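Local coordinates for protein necrotic enteritis toxin B (Clostridium perfringens, PDB 4I0N) that probably forms membrane pores as a beta-barrel toxin with the alpha-hemolysin fold, in the leukocidin/hemolysin family, at residues Pro82-Ile87 / Gln244-Asp249. Residues are numbered along the deposited sequence; the frame is centred on the assembly and turned at random.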
loop_
_atom_site.group_PDB
_atom_site.type_symbol
_atom_site.label_atom_id
_atom_site.label_comp_id
_atom_site.label_asym_id
_atom_site.label_seq_id
_atom_site.Cartn_x
_atom_site.Cartn_y
_atom_site.Cartn_z
ATOM N N PRO A 82 -5.964 12.373 -1.778
ATOM C CA PRO A 82 -4.713 11.660 -1.509
ATOM C C PRO A 82 -3.837 11.560 -2.754
ATOM O O PRO A 82 -4.235 10.958 -3.767
ATOM C CB PRO A 82 -5.198 10.278 -1.062
ATOM C CG PRO A 82 -6.444 10.068 -1.842
ATOM C CD PRO A 82 -7.110 11.451 -1.888
ATOM N N GLU A 83 -2.659 12.173 -2.686
ATOM C CA GLU A 83 -1.774 12.188 -3.837
ATOM C C GLU A 83 -0.828 10.995 -3.809
ATOM O O GLU A 83 -0.458 10.487 -4.872
ATOM C CB GLU A 83 -1.031 13.530 -3.944
ATOM C CG GLU A 83 -0.199 13.693 -5.243
ATOM C CD GLU A 83 1.185 13.060 -5.158
ATOM O OE1 GLU A 83 1.651 12.754 -4.030
ATOM O OE2 GLU A 83 1.806 12.861 -6.232
ATOM N N THR A 84 -0.443 10.549 -2.608
ATOM C CA THR A 84 0.435 9.372 -2.445
ATOM C C THR A 84 0.017 8.544 -1.233
ATOM O O THR A 84 -0.151 9.082 -0.123
ATOM C CB THR A 84 1.971 9.744 -2.310
ATOM O OG1 THR A 84 2.440 10.351 -3.530
ATOM C CG2 THR A 84 2.816 8.474 -2.036
ATOM N N TYR A 85 -0.146 7.234 -1.441
ATOM C CA TYR A 85 -0.173 6.305 -0.316
ATOM C C TYR A 85 1.207 5.629 -0.189
ATOM O O TYR A 85 1.704 5.070 -1.150
ATOM C CB TYR A 85 -1.214 5.229 -0.546
ATOM C CG TYR A 85 -2.633 5.704 -0.650
ATOM C CD1 TYR A 85 -3.472 5.696 0.481
ATOM C CD2 TYR A 85 -3.172 6.090 -1.884
ATOM C CE1 TYR A 85 -4.818 6.088 0.390
ATOM C CE2 TYR A 85 -4.527 6.505 -1.987
ATOM C CZ TYR A 85 -5.332 6.492 -0.842
ATOM O OH TYR A 85 -6.660 6.870 -0.938
ATOM N N ARG A 86 1.795 5.659 1.004
ATOM C CA ARG A 86 3.065 4.984 1.264
ATOM C C ARG A 86 2.865 3.838 2.244
ATOM O O ARG A 86 2.221 4.003 3.306
ATOM C CB ARG A 86 4.092 5.944 1.838
ATOM C CG ARG A 86 5.450 5.240 2.093
ATOM C CD ARG A 86 6.531 6.264 2.426
ATOM N NE ARG A 86 6.847 7.066 1.253
ATOM C CZ ARG A 86 7.678 8.108 1.241
ATOM N NH1 ARG A 86 8.295 8.494 2.349
ATOM N NH2 ARG A 86 7.891 8.769 0.106
ATOM N N ILE A 87 3.416 2.681 1.887
ATOM C CA ILE A 87 3.298 1.490 2.734
ATOM C C ILE A 87 4.723 1.052 3.038
ATOM O O ILE A 87 5.495 0.785 2.127
ATOM C CB ILE A 87 2.495 0.356 2.029
ATOM C CG1 ILE A 87 1.000 0.719 1.934
ATOM C CG2 ILE A 87 2.643 -1.004 2.776
ATOM C CD1 ILE A 87 0.612 1.486 0.703
ATOM N N GLN A 244 1.046 5.648 5.423
ATOM C CA GLN A 244 1.123 7.102 5.382
ATOM C C GLN A 244 0.344 7.568 4.168
ATOM O O GLN A 244 0.441 6.968 3.099
ATOM C CB GLN A 244 2.596 7.481 5.299
ATOM C CG GLN A 244 2.953 8.888 5.622
ATOM C CD GLN A 244 4.413 8.955 6.087
ATOM O OE1 GLN A 244 5.162 7.977 5.975
ATOM N NE2 GLN A 244 4.801 10.074 6.614
ATOM N N ARG A 245 -0.453 8.623 4.322
ATOM C CA ARG A 245 -1.208 9.126 3.198
ATOM C C ARG A 245 -0.874 10.603 3.043
ATOM O O ARG A 245 -1.115 11.377 3.964
ATOM C CB ARG A 245 -2.712 8.923 3.430
ATOM C CG ARG A 245 -3.544 9.158 2.153
ATOM C CD ARG A 245 -5.048 9.323 2.410
ATOM N NE ARG A 245 -5.305 10.509 3.234
ATOM C CZ ARG A 245 -5.972 10.489 4.384
ATOM N NH1 ARG A 245 -6.541 9.361 4.825
ATOM N NH2 ARG A 245 -6.109 11.617 5.074
ATOM N N PHE A 246 -0.279 10.969 1.912
ATOM C CA PHE A 246 0.122 12.359 1.660
ATOM C C PHE A 246 -0.984 13.012 0.874
ATOM O O PHE A 246 -1.277 12.602 -0.255
ATOM C CB PHE A 246 1.426 12.418 0.882
ATOM C CG PHE A 246 2.599 11.830 1.638
ATOM C CD1 PHE A 246 3.249 12.589 2.610
ATOM C CD2 PHE A 246 3.038 10.537 1.390
ATOM C CE1 PHE A 246 4.342 12.060 3.327
ATOM C CE2 PHE A 246 4.120 10.008 2.088
ATOM C CZ PHE A 246 4.771 10.775 3.061
ATOM N N ASP A 247 -1.564 14.045 1.468
ATOM C CA ASP A 247 -2.713 14.709 0.888
ATOM C C ASP A 247 -2.272 15.943 0.136
ATOM O O ASP A 247 -1.231 16.539 0.446
ATOM C CB ASP A 247 -3.719 15.075 1.977
ATOM C CG ASP A 247 -4.394 13.851 2.596
ATOM O OD1 ASP A 247 -4.620 12.839 1.893
ATOM O OD2 ASP A 247 -4.696 13.924 3.798
ATOM N N ASN A 248 -3.049 16.297 -0.888
ATOM C CA ASN A 248 -2.908 17.572 -1.576
ATOM C C ASN A 248 -4.213 18.362 -1.454
ATOM O O ASN A 248 -5.274 17.779 -1.194
ATOM C CB ASN A 248 -2.610 17.353 -3.077
ATOM C CG ASN A 248 -1.133 17.000 -3.376
ATOM O OD1 ASN A 248 -0.744 17.033 -4.541
ATOM N ND2 ASN A 248 -0.338 16.629 -2.352
ATOM N N ASP A 249 -4.120 19.676 -1.635
ATOM C CA ASP A 249 -5.284 20.544 -1.643
ATOM C C ASP A 249 -5.471 21.054 -3.053
ATOM O O ASP A 249 -4.615 21.791 -3.574
ATOM C CB ASP A 249 -5.059 21.764 -0.743
ATOM C CG ASP A 249 -5.021 21.434 0.754
ATOM O OD1 ASP A 249 -5.420 20.330 1.195
ATOM O OD2 ASP A 249 -4.611 22.353 1.518
HETATM O O HOH W 1 2.295 15.144 -2.693
HETATM O O HOH W 2 8.348 7.151 5.414
#
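Phe246 O accepts two backbone N-H groups, from Glu83 N at 2.8 Å and Thr84 N at 3.2 Å; this defines a classic beta bulge, the register shifting by one between Pro82 and Thr84, since Glu83 and Thr84 both face Phe246. Beyond it the antiparallel pairing is regular, Arg86 and Gln244 exchanging both backbone bonds. Thr84, Arg86, Gln244 and Phe246 share one face. There the Phe246 ring puts CE2 over the centre of the Arg86 guanidinium, 4.1 Å from CZ, but the planes stand 66° apart, which excludes a parallel stack; Asp169 holds the NE of Arg86. Pro82, Tyr85, Arg245 and Asp247 occupy the other face. CD of Arg245 packs against Pro82 CB at 3.6 Å, while Arg245 CG lies 3.8 Å from Tyr85 CE1. A bend at chi3 (63°) turns the guanidinium side-on to Asp247 in a two-pronged salt bridge, NE bonding OD1 at 2.8 Å and NH2 bonding OD2, each oxygen using its syn lone pair. At the bulge, the Asn248 amide makes van der Waals contact with Glu83 (CG to CB 3.5 Å), and one water joins Glu83 OE1 to Asn248 ND2. The pairing thus joins strands 76-92 and 236-255 within one antiparallel sheet, flanked by strands 165-172 and 258-279 respectively.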